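Local coordinates for Lmaj004144AAA protein (Leishmania major, PDB 1Y63) that probably acts as an AK6-type adenylate kinase, moving phosphate between nucleoside triphosphates and monophosphates, and as an ATPase that aids small ribosomal subunit maturation, at residues A27-I30 with A31-D35; L107-T111 with E112-E116; N131-A134 with E135-C138; A165-V168 with E169-E173. All coordinates share one frame; numbering follows the deposited sequence. Where two conformers were deposited one is given.

Contact 1: A27-I30 with A31-D35; sequences AEMI and AAELD. With MN (manganese (II) ion), chain C.
Ile-30 and Leu-34 make the tight side of this helix end. Their methyls meet as the two side chains slant past one another, with Ile-30 CG2 4.0 Å from Leu-34 CD1. Ile-30 has CG1 swung back beside its backbone N (chi1 -70°), which leaves CG2 as the branch that reaches the leucine. Just behind the methyls, Ile-30 O takes the backbone hydrogen bond of Leu-34 N at 2.9 Å and also a weaker one from Glu-33 N. Two donors thus converge on the oxygen where Leu-34 becomes the first residue to depart from helical backbone angles. This face is buried, with Ile-30 resting on Phe-37, Val-87 and Ile-171.

The other faces are looser. Met-29 and Glu-33 run side by side, pointing the same way, and touch lightly: Met-29 CG is 3.7 Å from Glu-33 OE1. Met-29 was modelled in two conformers, in keeping with its partial exposure.

Glu-28, just before the methionine, does quite different work. A bend at chi2 (-77°) curls its carboxylate round so that OE2 binds a manganese ion at 2.2 Å. Its other oxygen, OE1, accepts a hydrogen bond from a water at 2.6 Å, and that same water is a metal ligand, so both carboxylate oxygens are held and the group's rotation is fixed. Four waters and His-39 ND1 complete a six-ligand shell. Glu-28 also touches the phosphate-binding loop, for helix 23-33 is the helix that follows the Walker A P-loop in this nucleotide-binding fold.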
loop_
_atom_site.group_PDB
_atom_site.type_symbol
_atom_site.label_atom_id
_atom_site.label_comp_id
_atom_site.label_asym_id
_atom_site.label_seq_id
_atom_site.Cartn_x
_atom_site.Cartn_y
_atom_site.Cartn_z
ATOM N N ALA A 27 -6.740 -4.281 0.196
ATOM C CA ALA A 27 -7.362 -3.067 0.719
ATOM C C ALA A 27 -8.891 -3.122 0.528
ATOM O O ALA A 27 -9.650 -2.651 1.394
ATOM C CB ALA A 27 -6.793 -1.854 0.049
ATOM N N GLU A 28 -9.337 -3.665 -0.608
ATOM C CA GLU A 28 -10.770 -3.787 -0.815
ATOM C C GLU A 28 -11.388 -4.822 0.107
ATOM O O GLU A 28 -12.511 -4.644 0.584
ATOM C CB GLU A 28 -11.105 -4.041 -2.280
ATOM C CG GLU A 28 -10.701 -2.864 -3.178
ATOM C CD GLU A 28 -11.646 -1.665 -3.112
ATOM O OE1 GLU A 28 -12.535 -1.585 -2.232
ATOM O OE2 GLU A 28 -11.493 -0.770 -3.965
ATOM N N MET A 29 -10.671 -5.899 0.394
ATOM C CA MET A 29 -11.135 -6.835 1.424
ATOM C C MET A 29 -11.286 -6.194 2.792
ATOM O O MET A 29 -12.283 -6.403 3.479
ATOM C CB MET A 29 -10.221 -8.043 1.508
ATOM C CG MET A 29 -10.722 -9.069 2.484
ATOM S SD MET A 29 -9.751 -10.575 2.730
ATOM C CE MET A 29 -10.403 -11.627 1.446
ATOM N N ILE A 30 -10.309 -5.389 3.175
ATOM C CA ILE A 30 -10.389 -4.649 4.421
ATOM C C ILE A 30 -11.590 -3.699 4.423
ATOM O O ILE A 30 -12.366 -3.647 5.384
ATOM C CB ILE A 30 -9.054 -3.904 4.674
ATOM C CG1 ILE A 30 -7.940 -4.907 5.005
ATOM C CG2 ILE A 30 -9.194 -2.850 5.761
ATOM C CD1 ILE A 30 -6.548 -4.344 4.878
ATOM N N ALA A 31 -11.755 -2.934 3.349
ATOM C CA ALA A 31 -12.850 -1.987 3.277
ATOM C C ALA A 31 -14.199 -2.694 3.323
ATOM O O ALA A 31 -15.180 -2.139 3.877
ATOM C CB ALA A 31 -12.740 -1.149 2.037
ATOM N N ALA A 32 -14.265 -3.898 2.762
ATOM C CA ALA A 32 -15.504 -4.703 2.783
ATOM C C ALA A 32 -15.810 -5.390 4.100
ATOM O O ALA A 32 -16.985 -5.540 4.468
ATOM C CB ALA A 32 -15.471 -5.750 1.681
ATOM N N GLU A 33 -14.776 -5.864 4.778
ATOM C CA GLU A 33 -14.906 -6.752 5.932
ATOM C C GLU A 33 -14.736 -6.091 7.267
ATOM O O GLU A 33 -15.360 -6.514 8.226
ATOM C CB GLU A 33 -13.847 -7.833 5.890
ATOM C CG GLU A 33 -14.051 -8.868 4.866
ATOM C CD GLU A 33 -13.304 -10.147 5.221
ATOM O OE1 GLU A 33 -12.191 -10.059 5.784
ATOM O OE2 GLU A 33 -13.835 -11.234 4.941
ATOM N N LEU A 34 -13.848 -5.114 7.359
ATOM C CA LEU A 34 -13.574 -4.439 8.639
ATOM C C LEU A 34 -14.485 -3.225 8.796
ATOM O O LEU A 34 -15.075 -2.748 7.823
ATOM C CB LEU A 34 -12.082 -4.080 8.765
ATOM C CG LEU A 34 -11.054 -5.216 8.638
ATOM C CD1 LEU A 34 -9.713 -4.732 9.201
ATOM C CD2 LEU A 34 -11.434 -6.512 9.288
ATOM N N ASP A 35 -14.647 -2.756 10.029
ATOM C CA ASP A 35 -15.610 -1.702 10.323
ATOM C C ASP A 35 -15.023 -0.331 10.074
ATOM O O ASP A 35 -13.998 0.020 10.669
ATOM C CB ASP A 35 -16.057 -1.750 11.786
ATOM C CG ASP A 35 -16.912 -0.555 12.176
ATOM O OD1 ASP A 35 -17.969 -0.341 11.543
ATOM O OD2 ASP A 35 -16.534 0.171 13.120
HETATM MN MN MN C . -11.649 1.363 -3.568
HETATM O O HOH W 1 -12.988 0.996 -2.081
HETATM O O HOH W 2 -10.580 1.990 -5.376
HETATM O O HOH W 3 -13.502 1.783 -4.728
HETATM O O HOH W 4 -11.621 3.584 -3.056
#

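Contact 2: L107-T111 with E112-E116; sequences LHTST and EVLFE
Ser-110 O receives Leu-114 N in a nearly straight hydrogen bond of 2.9 Å (N-H...O 166°). Next along, Thr-111 O accepts Phe-115 N, also at 2.9 Å. These two bonds make the first turn of helix 111-120.

Ser-110 sits at the N-cap, yet its hydroxyl makes no capping bond. In one of its two modelled conformers OG hydrogen-bonds instead to Glu-157 OE2 and to OD2 of Asp-159, a residue of the ADP pocket, a link that the second conformer leaves less certain.

The turn is a strand-to-helix junction of the parallel alpha/beta fold of P-loop NTPases: strand 103-108 ends, Thr-109 and Ser-110 change direction, and the helix starts beside the nucleotide.

Thr-109 packs under that first turn with its methyl. Its chi1 of -58° carries CG2 to the side of CB remote from its own backbone N, and CG2 then lies 3.6 Å from Val-113 CG1. The two side chains cross at about a right angle. The same methyl is 3.6 Å from Leu-114 N, so it presses on the backbone as well as on the valine. Thr-109 is buried, and it also touches Thr-21 of the phosphate-binding loop.

Toward solvent the fit becomes slighter. Phe-115 touches the preceding turn through CB, 3.3 Å from Thr-111 O, while its ring leads away from the strand end to lie against Arg-128 and Met-132 of helix 125-136.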
loop_
_atom_site.group_PDB
_atom_site.type_symbol
_atom_site.label_atom_id
_atom_site.label_comp_id
_atom_site.label_asym_id
_atom_site.label_seq_id
_atom_site.Cartn_x
_atom_site.Cartn_y
_atom_site.Cartn_z
ATOM N N LEU A 107 3.353 -6.566 1.316
ATOM C CA LEU A 107 2.998 -7.809 0.665
ATOM C C LEU A 107 4.134 -8.306 -0.218
ATOM O O LEU A 107 4.769 -7.531 -0.915
ATOM C CB LEU A 107 1.732 -7.647 -0.175
ATOM C CG LEU A 107 0.500 -7.082 0.554
ATOM C CD1 LEU A 107 -0.708 -6.997 -0.372
ATOM C CD2 LEU A 107 0.226 -7.919 1.741
ATOM N N HIS A 108 4.367 -9.617 -0.138
ATOM C CA HIS A 108 5.276 -10.333 -1.022
ATOM C C HIS A 108 4.540 -11.390 -1.803
ATOM O O HIS A 108 3.506 -11.893 -1.358
ATOM C CB HIS A 108 6.381 -10.987 -0.201
ATOM C CG HIS A 108 7.441 -10.028 0.238
ATOM N ND1 HIS A 108 8.247 -9.362 -0.663
ATOM C CD2 HIS A 108 7.852 -9.648 1.466
ATOM C CE1 HIS A 108 9.108 -8.609 0.001
ATOM N NE2 HIS A 108 8.901 -8.777 1.293
ATOM N N THR A 109 5.076 -11.755 -2.963
ATOM C CA THR A 109 4.468 -12.788 -3.788
ATOM C C THR A 109 5.608 -13.576 -4.439
ATOM O O THR A 109 6.608 -12.976 -4.873
ATOM C CB THR A 109 3.545 -12.142 -4.856
ATOM O OG1 THR A 109 2.531 -11.344 -4.211
ATOM C CG2 THR A 109 2.840 -13.143 -5.705
ATOM N N SER A 110 5.484 -14.900 -4.476
ATOM C CA SER A 110 6.487 -15.740 -5.121
ATOM C C SER A 110 6.644 -15.337 -6.570
ATOM O O SER A 110 5.708 -14.880 -7.191
ATOM C CB SER A 110 6.082 -17.214 -5.020
ATOM O OG SER A 110 5.958 -17.608 -3.656
ATOM N N THR A 111 7.833 -15.533 -7.129
ATOM C CA THR A 111 8.090 -15.024 -8.477
ATOM C C THR A 111 7.148 -15.643 -9.523
ATOM O O THR A 111 6.615 -14.932 -10.395
ATOM C CB THR A 111 9.591 -15.160 -8.868
ATOM O OG1 THR A 111 9.736 -15.021 -10.287
ATOM C CG2 THR A 111 10.101 -16.458 -8.480
ATOM N N GLU A 112 6.899 -16.945 -9.442
ATOM C CA GLU A 112 5.977 -17.591 -10.380
ATOM C C GLU A 112 4.559 -17.020 -10.347
ATOM O O GLU A 112 3.927 -16.785 -11.393
ATOM C CB GLU A 112 5.901 -19.102 -10.132
ATOM C CG GLU A 112 7.113 -19.862 -10.588
ATOM C CD GLU A 112 7.256 -21.193 -9.871
ATOM O OE1 GLU A 112 6.250 -21.922 -9.758
ATOM O OE2 GLU A 112 8.377 -21.503 -9.416
ATOM N N VAL A 113 4.058 -16.784 -9.140
ATOM C CA VAL A 113 2.701 -16.244 -8.969
ATOM C C VAL A 113 2.659 -14.809 -9.466
ATOM O O VAL A 113 1.736 -14.415 -10.152
ATOM C CB VAL A 113 2.242 -16.380 -7.496
ATOM C CG1 VAL A 113 0.892 -15.711 -7.254
ATOM C CG2 VAL A 113 2.147 -17.850 -7.114
ATOM N N LEU A 114 3.680 -14.032 -9.120
ATOM C CA LEU A 114 3.731 -12.621 -9.514
ATOM C C LEU A 114 3.792 -12.449 -11.018
ATOM O O LEU A 114 3.100 -11.606 -11.610
ATOM C CB LEU A 114 4.912 -11.938 -8.847
ATOM C CG LEU A 114 4.987 -10.431 -9.056
ATOM C CD1 LEU A 114 3.750 -9.775 -8.462
ATOM C CD2 LEU A 114 6.247 -9.830 -8.420
ATOM N N PHE A 115 4.652 -13.231 -11.646
ATOM C CA PHE A 115 4.781 -13.169 -13.108
ATOM C C PHE A 115 3.432 -13.390 -13.795
ATOM O O PHE A 115 3.087 -12.697 -14.759
ATOM C CB PHE A 115 5.803 -14.205 -13.557
ATOM C CG PHE A 115 6.198 -14.088 -15.009
ATOM C CD1 PHE A 115 7.230 -13.244 -15.409
ATOM C CD2 PHE A 115 5.520 -14.821 -15.979
ATOM C CE1 PHE A 115 7.590 -13.151 -16.747
ATOM C CE2 PHE A 115 5.882 -14.738 -17.320
ATOM C CZ PHE A 115 6.912 -13.885 -17.699
ATOM N N GLU A 116 2.671 -14.361 -13.305
ATOM C CA GLU A 116 1.373 -14.665 -13.906
ATOM C C GLU A 116 0.381 -13.530 -13.705
ATOM O O GLU A 116 -0.346 -13.150 -14.618
ATOM C CB GLU A 116 0.851 -15.999 -13.362
ATOM C CG GLU A 116 1.701 -17.184 -13.783
ATOM C CD GLU A 116 1.386 -18.482 -13.031
ATOM O OE1 GLU A 116 0.715 -18.439 -11.974
ATOM O OE2 GLU A 116 1.831 -19.556 -13.503
#

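Contact 3: N131-A134 with E135-C138; sequences NMEA and EIQC
The carboxylate of Glu-133 and the amide of Gln-137 are turned 57° against each other and joined by one hydrogen bond. Gln-137 NE2 donates to Glu-133 OE2 at 3.0 Å, coming down on the oxygen from well above the carboxylate plane (49° out of it). The same face is also met by aliphatic carbon, for Gln-137 CG stands 3.5 Å from OE2. Ile-136 CD1 comes up to the other oxygen, Glu-133 OE1, from beyond it and not over the face, at 4.0 Å. Glu-133 leaves its helix with CG pointed away from the backbone N (chi1 178°) and then bends at chi2, which folds the acid forward over the next turn; the glutamine bends at its own chi2 to meet it. Beneath this bridge the backbone repeats the pairing, with Gln-137 N bonded to Glu-133 O at 2.9 Å. The bridge lies on the exposed side, so solvent may well compete for it.

Ile-136 lies along the preceding turn, its CG1 3.2 Å from Met-132 O, the oxygen that also accepts the isoleucine's own amide.

On the inner side Glu-135 turns away from this helix. Its OE2 is gripped by His-108 ND1 and Thr-109 N and its OE1 by Thr-18 OG1, ties that fasten the helix to the end of strand 103-108 and to the phosphate-binding loop.

Cys-138 N bonds to Glu-135 O at 3.1 Å. With positive phi at Cys-138 and two bonds back into the last turn, helix 125-136 closes in a Schellman motif, and Cys-138 is at once the N-cap of helix 139-147.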
loop_
_atom_site.group_PDB
_atom_site.type_symbol
_atom_site.label_atom_id
_atom_site.label_comp_id
_atom_site.label_asym_id
_atom_site.label_seq_id
_atom_site.Cartn_x
_atom_site.Cartn_y
_atom_site.Cartn_z
ATOM N N ASN A 131 9.234 -5.005 -12.588
ATOM C CA ASN A 131 8.545 -5.311 -11.349
ATOM C C ASN A 131 9.009 -6.623 -10.746
ATOM O O ASN A 131 9.149 -6.735 -9.547
ATOM C CB ASN A 131 7.034 -5.305 -11.540
ATOM C CG ASN A 131 6.468 -3.914 -11.720
ATOM O OD1 ASN A 131 6.868 -2.970 -11.027
ATOM N ND2 ASN A 131 5.468 -3.804 -12.574
ATOM N N MET A 132 9.288 -7.626 -11.571
ATOM C CA MET A 132 9.809 -8.878 -11.049
ATOM C C MET A 132 11.152 -8.676 -10.350
ATOM O O MET A 132 11.406 -9.272 -9.302
ATOM C CB MET A 132 10.001 -9.873 -12.200
ATOM C CG MET A 132 8.713 -10.288 -12.892
ATOM S SD MET A 132 7.647 -11.251 -11.812
ATOM C CE MET A 132 8.629 -12.693 -11.578
ATOM N N GLU A 133 12.015 -7.855 -10.951
ATOM C CA GLU A 133 13.322 -7.573 -10.367
ATOM C C GLU A 133 13.138 -6.792 -9.055
ATOM O O GLU A 133 13.820 -7.074 -8.072
ATOM C CB GLU A 133 14.169 -6.789 -11.377
ATOM C CG GLU A 133 15.555 -6.388 -10.891
ATOM C CD GLU A 133 16.457 -7.546 -10.572
ATOM O OE1 GLU A 133 16.066 -8.729 -10.751
ATOM O OE2 GLU A 133 17.590 -7.256 -10.144
ATOM N N ALA A 134 12.203 -5.848 -9.037
ATOM C CA ALA A 134 11.955 -5.055 -7.801
ATOM C C ALA A 134 11.529 -5.960 -6.646
ATOM O O ALA A 134 11.930 -5.759 -5.494
ATOM C CB ALA A 134 10.935 -3.991 -8.041
ATOM N N GLU A 135 10.734 -6.979 -6.947
ATOM C CA GLU A 135 10.298 -7.916 -5.915
ATOM C C GLU A 135 11.454 -8.770 -5.416
ATOM O O GLU A 135 11.641 -8.936 -4.212
ATOM C CB GLU A 135 9.128 -8.756 -6.421
ATOM C CG GLU A 135 8.601 -9.818 -5.456
ATOM C CD GLU A 135 7.936 -9.275 -4.202
ATOM O OE1 GLU A 135 7.643 -8.056 -4.138
ATOM O OE2 GLU A 135 7.716 -10.096 -3.255
ATOM N N ILE A 136 12.265 -9.268 -6.341
ATOM C CA ILE A 136 13.459 -10.065 -5.976
ATOM C C ILE A 136 14.432 -9.248 -5.124
ATOM O O ILE A 136 15.090 -9.798 -4.211
ATOM C CB ILE A 136 14.194 -10.578 -7.244
ATOM C CG1 ILE A 136 13.282 -11.519 -8.030
ATOM C CG2 ILE A 136 15.475 -11.308 -6.865
ATOM C CD1 ILE A 136 13.699 -11.671 -9.461
ATOM N N GLN A 137 14.537 -7.950 -5.408
ATOM C CA GLN A 137 15.471 -7.074 -4.679
ATOM C C GLN A 137 14.864 -6.506 -3.393
ATOM O O GLN A 137 15.524 -5.747 -2.689
ATOM C CB GLN A 137 15.974 -5.934 -5.570
ATOM C CG GLN A 137 16.761 -6.392 -6.808
ATOM C CD GLN A 137 18.050 -7.112 -6.467
ATOM O OE1 GLN A 137 18.587 -6.960 -5.372
ATOM N NE2 GLN A 137 18.558 -7.910 -7.410
ATOM N N CYS A 138 13.638 -6.912 -3.069
ATOM C CA CYS A 138 12.913 -6.466 -1.846
ATOM C C CYS A 138 12.844 -4.948 -1.713
ATOM O O CYS A 138 12.925 -4.418 -0.615
ATOM C CB CYS A 138 13.517 -7.077 -0.580
ATOM S SG CYS A 138 13.389 -8.867 -0.509
#

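Contact 4: A165-V168 with E169-E173; sequences AATV and EEIRE
From Ala-165 to Arg-172 the backbone is regular alpha helix, with Glu-169, Glu-170, Ile-171 and Arg-172 each bonding through N to the oxygen four residues back; Ile-171 N to Thr-167 O, at 2.8 Å, is the shortest of the four. The same pair carries the side-chain contact. Thr-167 CG2 and Ile-171 CD1 are 3.9 Å apart, their side chains slanting across one another. Ile-171 CG1 lies 3.3 Å from Thr-167 O, so the isoleucine follows the turn closely before its end reaches the threonine methyl.

The hydroxyl of Thr-167 is held on the other branch. With chi1 at -65°, OG1 lies beside its own backbone N and hydrogen-bonds to Gln-163 O in the turn before, and also to Arg-156 NE. This buried polar atom is thereby satisfied, and the methyl is left for the isoleucine.

On the exposed side the contacts run mostly between side chain and backbone. Glu-169 lays its CG 3.2 Å from Ala-165 O, then sends its carboxylate outward. Glu-170 touches Thr-167 O with CB, 3.5 Å away, and bends at chi2 so that OE2 reaches Arg-174 NE in a salt bridge one turn further on. Arg-172 likewise has its CB against the preceding turn, 3.5 Å from Val-168 O. Its side chain makes a separate, more exposed contact with Leu-34, just past the end of helix 23-33.

The buried stripe of helix 161-178 faces helix 23-33 and strand 103-108: Thr-167 and Val-168 meet Met-26 of the helix, and Ile-171 rests on Met-103 and Val-105 of the strand.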
loop_
_atom_site.group_PDB
_atom_site.type_symbol
_atom_site.label_atom_id
_atom_site.label_comp_id
_atom_site.label_asym_id
_atom_site.label_seq_id
_atom_site.Cartn_x
_atom_site.Cartn_y
_atom_site.Cartn_z
ATOM N N ALA A 165 -6.825 -13.755 3.383
ATOM C CA ALA A 165 -7.833 -13.737 4.429
ATOM C C ALA A 165 -7.206 -13.814 5.812
ATOM O O ALA A 165 -7.643 -13.138 6.739
ATOM C CB ALA A 165 -8.833 -14.856 4.217
ATOM N N ALA A 166 -6.168 -14.637 5.957
ATOM C CA ALA A 166 -5.475 -14.767 7.242
ATOM C C ALA A 166 -4.744 -13.488 7.639
ATOM O O ALA A 166 -4.722 -13.090 8.816
ATOM C CB ALA A 166 -4.521 -15.965 7.206
ATOM N N THR A 167 -4.155 -12.816 6.651
ATOM C CA THR A 167 -3.537 -11.532 6.882
ATOM C C THR A 167 -4.586 -10.515 7.342
ATOM O O THR A 167 -4.360 -9.760 8.292
ATOM C CB THR A 167 -2.783 -11.053 5.631
ATOM O OG1 THR A 167 -1.683 -11.958 5.391
ATOM C CG2 THR A 167 -2.293 -9.626 5.814
ATOM N N VAL A 168 -5.744 -10.497 6.683
ATOM C CA VAL A 168 -6.789 -9.576 7.104
ATOM C C VAL A 168 -7.254 -9.860 8.531
ATOM O O VAL A 168 -7.517 -8.934 9.268
ATOM C CB VAL A 168 -7.921 -9.485 6.063
ATOM C CG1 VAL A 168 -9.092 -8.701 6.609
ATOM C CG2 VAL A 168 -7.386 -8.838 4.780
ATOM N N GLU A 169 -7.279 -11.127 8.948
ATOM C CA GLU A 169 -7.629 -11.502 10.302
ATOM C C GLU A 169 -6.571 -10.978 11.290
ATOM O O GLU A 169 -6.903 -10.425 12.343
ATOM C CB GLU A 169 -7.770 -13.023 10.413
ATOM C CG GLU A 169 -8.903 -13.647 9.625
ATOM C CD GLU A 169 -9.544 -14.830 10.345
ATOM O OE1 GLU A 169 -8.813 -15.628 10.970
ATOM O OE2 GLU A 169 -10.784 -14.966 10.279
ATOM N N GLU A 170 -5.301 -11.123 10.938
ATOM C CA GLU A 170 -4.226 -10.573 11.768
ATOM C C GLU A 170 -4.369 -9.054 11.871
ATOM O O GLU A 170 -4.197 -8.477 12.936
ATOM C CB GLU A 170 -2.842 -10.962 11.222
ATOM C CG GLU A 170 -1.674 -10.431 12.049
ATOM C CD GLU A 170 -1.438 -11.209 13.331
ATOM O OE1 GLU A 170 -1.917 -12.354 13.423
ATOM O OE2 GLU A 170 -0.758 -10.676 14.231
ATOM N N ILE A 171 -4.676 -8.386 10.766
ATOM C CA ILE A 171 -4.893 -6.935 10.783
ATOM C C ILE A 171 -6.058 -6.571 11.709
ATOM O O ILE A 171 -5.949 -5.654 12.524
ATOM C CB ILE A 171 -5.132 -6.410 9.341
ATOM C CG1 ILE A 171 -3.833 -6.509 8.538
ATOM C CG2 ILE A 171 -5.638 -4.981 9.355
ATOM C CD1 ILE A 171 -3.985 -6.278 7.036
ATOM N N ARG A 172 -7.167 -7.296 11.581
ATOM C CA ARG A 172 -8.340 -7.077 12.421
ATOM C C ARG A 172 -7.971 -7.164 13.898
ATOM O O ARG A 172 -8.386 -6.331 14.708
ATOM C CB ARG A 172 -9.445 -8.101 12.093
ATOM C CG ARG A 172 -10.755 -7.832 12.821
ATOM C CD ARG A 172 -11.704 -9.018 12.794
ATOM N NE ARG A 172 -12.148 -9.420 11.456
ATOM C CZ ARG A 172 -13.188 -8.908 10.790
ATOM N NH1 ARG A 172 -13.917 -7.913 11.289
ATOM N NH2 ARG A 172 -13.490 -9.388 9.587
ATOM N N GLU A 173 -7.186 -8.175 14.257
ATOM C CA GLU A 173 -6.776 -8.352 15.646
ATOM C C GLU A 173 -5.933 -7.190 16.142
ATOM O O GLU A 173 -6.147 -6.679 17.252
ATOM C CB GLU A 173 -5.999 -9.651 15.812
ATOM C CG GLU A 173 -6.819 -10.908 15.654
ATOM C CD GLU A 173 -5.947 -12.162 15.488
ATOM O OE1 GLU A 173 -4.702 -12.069 15.562
ATOM O OE2 GLU A 173 -6.513 -13.246 15.283
#

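Overall arrangement
Along the chain the four contacts follow one another in series, and in space they form two pairs. Contacts 1 and 4, with centres about 10 Å apart, join helix 23-33 to the C-terminal helix 161-178, where Met-29 and Glu-33 pack on Val-168. Contacts 2 and 3, also about 10 Å between centres, join the successive helices 111-120 and 125-136. The pairs do not touch; contacts 2 and 4 come nearest, to about 5 Å between nearest atoms, while the centres of contacts 1 and 3 are about 27 Å apart, on opposite sides of the chain's centre. The five-stranded parallel sheet links them: strand 103-108 runs into contact 2, and Ile-171 of contact 4 packs on it. ADP lies near both pairs, so elements distant in sequence together frame the nucleotide site.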